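Local coordinates for methyltransferase-like protein 5 (Pyrococcus horikoshii, PDB 1WY7), which probably acts as an S-adenosylmethionine-dependent methyltransferase on RNA and binds S-adenosyl-L-homocysteine, at residues S64-L69 with N91-F95. Residues are numbered along the deposited sequence; the frame is centred on the assembly and turned at random.
Sequences SYGALL and NLGEF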
loop_
_atom_site.group_PDB
_atom_site.type_symbol
_atom_site.label_atom_id
_atom_site.label_comp_id
_atom_site.label_asym_id
_atom_site.label_seq_id
_atom_site.Cartn_x
_atom_site.Cartn_y
_atom_site.Cartn_z
ATOM N N SER A 64 -5.618 2.161 3.715
ATOM C CA SER A 64 -6.979 2.546 3.366
ATOM C C SER A 64 -7.556 3.498 4.403
ATOM O O SER A 64 -8.156 4.520 4.062
ATOM C CB SER A 64 -7.868 1.305 3.299
ATOM O OG SER A 64 -7.494 0.467 2.229
ATOM N N TYR A 65 -7.382 3.134 5.670
ATOM C CA TYR A 65 -7.880 3.941 6.781
ATOM C C TYR A 65 -7.260 5.346 6.735
ATOM O O TYR A 65 -7.973 6.357 6.824
ATOM C CB TYR A 65 -7.551 3.241 8.106
ATOM C CG TYR A 65 -8.110 3.915 9.337
ATOM C CD1 TYR A 65 -7.381 4.888 10.017
ATOM C CD2 TYR A 65 -9.360 3.565 9.833
ATOM C CE1 TYR A 65 -7.882 5.490 11.166
ATOM C CE2 TYR A 65 -9.872 4.157 10.977
ATOM C CZ TYR A 65 -9.127 5.118 11.640
ATOM O OH TYR A 65 -9.613 5.691 12.792
ATOM N N GLY A 66 -5.937 5.395 6.574
ATOM C CA GLY A 66 -5.233 6.661 6.505
ATOM C C GLY A 66 -5.735 7.534 5.369
ATOM O O GLY A 66 -5.920 8.750 5.538
ATOM N N ALA A 67 -5.957 6.920 4.209
ATOM C CA ALA A 67 -6.439 7.646 3.041
ATOM C C ALA A 67 -7.808 8.246 3.332
ATOM O O ALA A 67 -8.049 9.421 3.044
ATOM C CB ALA A 67 -6.523 6.719 1.824
ATOM N N LEU A 68 -8.708 7.433 3.884
ATOM C CA LEU A 68 -10.046 7.902 4.220
ATOM C C LEU A 68 -9.910 9.032 5.235
ATOM O O LEU A 68 -10.560 10.070 5.127
ATOM C CB LEU A 68 -10.894 6.787 4.842
ATOM C CG LEU A 68 -11.740 5.824 3.999
ATOM C CD1 LEU A 68 -12.464 6.563 2.879
ATOM C CD2 LEU A 68 -10.856 4.770 3.442
ATOM N N LEU A 69 -9.056 8.806 6.225
ATOM C CA LEU A 69 -8.799 9.779 7.279
ATOM C C LEU A 69 -8.320 11.096 6.658
ATOM O O LEU A 69 -8.654 12.183 7.137
ATOM C CB LEU A 69 -7.724 9.220 8.219
ATOM C CG LEU A 69 -7.594 9.740 9.648
ATOM C CD1 LEU A 69 -7.195 11.200 9.623
ATOM C CD2 LEU A 69 -8.912 9.535 10.389
ATOM N N ASN A 91 -11.771 -2.457 10.971
ATOM C CA ASN A 91 -10.908 -1.289 11.081
ATOM C C ASN A 91 -11.490 -0.045 10.402
ATOM O O ASN A 91 -11.351 1.062 10.921
ATOM C CB ASN A 91 -9.519 -1.596 10.509
ATOM C CG ASN A 91 -8.646 -2.368 11.480
ATOM O OD1 ASN A 91 -8.771 -2.218 12.689
ATOM N ND2 ASN A 91 -7.740 -3.180 10.954
ATOM N N LEU A 92 -12.141 -0.225 9.254
ATOM C CA LEU A 92 -12.730 0.900 8.517
ATOM C C LEU A 92 -14.188 1.167 8.900
ATOM O O LEU A 92 -14.909 1.872 8.185
ATOM C CB LEU A 92 -12.670 0.655 7.007
ATOM C CG LEU A 92 -11.324 0.405 6.317
ATOM C CD1 LEU A 92 -11.491 0.637 4.813
ATOM C CD2 LEU A 92 -10.272 1.327 6.856
ATOM N N GLY A 93 -14.614 0.593 10.022
ATOM C CA GLY A 93 -15.982 0.769 10.483
ATOM C C GLY A 93 -16.513 2.194 10.501
ATOM O O GLY A 93 -17.662 2.416 10.173
ATOM N N GLU A 94 -15.684 3.162 10.868
ATOM C CA GLU A 94 -16.138 4.545 10.928
ATOM C C GLU A 94 -16.273 5.237 9.569
ATOM O O GLU A 94 -16.733 6.375 9.488
ATOM C CB GLU A 94 -15.211 5.336 11.844
ATOM C CG GLU A 94 -13.751 5.023 11.620
ATOM C CD GLU A 94 -12.853 5.624 12.678
ATOM O OE1 GLU A 94 -12.819 6.870 12.797
ATOM O OE2 GLU A 94 -12.178 4.846 13.389
ATOM N N PHE A 95 -15.882 4.554 8.499
ATOM C CA PHE A 95 -16.001 5.142 7.174
ATOM C C PHE A 95 -16.975 4.335 6.340
ATOM O O PHE A 95 -16.896 4.310 5.113
ATOM C CB PHE A 95 -14.637 5.198 6.487
ATOM C CG PHE A 95 -13.678 6.128 7.144
ATOM C CD1 PHE A 95 -12.673 5.642 7.965
ATOM C CD2 PHE A 95 -13.795 7.497 6.962
ATOM C CE1 PHE A 95 -11.785 6.513 8.607
ATOM C CE2 PHE A 95 -12.917 8.380 7.599
ATOM C CZ PHE A 95 -11.910 7.881 8.423
#
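With CG trans to the backbone N (chi1 -175°), the ring of Y65 swings out from helix 62-69 to E94 and F95, while F95, its CG anti to the carbonyl carbon, lays its own ring against L68 and L69. The contact belongs to the Rossmann-like methyltransferase fold, where it joins helix 62-69 to the turn that follows helix 82-91 and leads into strand 99-103. The two rings form a T-shaped pair, planes at 82°, in which the CE1 edge of F95 points at the face of Y65, displaced toward its rim. Y65 OH donates a hydrogen bond of 2.8 Å to E94 OE2, reaching this oxygen from above the carboxylate plane. L92 CD2 lies at the edge of the Y65 ring, near its plane, and packs 3.6 Å from Y65 CB at the base of the side chain. A phenylalanine in place of Y65 could keep the ring contacts but would probably leave the E94 carboxylate without this donor and freer to turn. Deeper in, S64 CB meets L92 CD1, and S64 OG is hydrogen-bonded to D55 OD1; S64 and L68 also rest on V75 of strand 74-79, so the same two residues meet both the sheet and the turn. N91 ties the end of its helix to T60 through ND2. L69 CD2 lies at the edge of the F95 ring, whereas L68 CB makes a CH-pi contact over the ring centre, 3.5 Å from the F95 centroid and 5° off the normal.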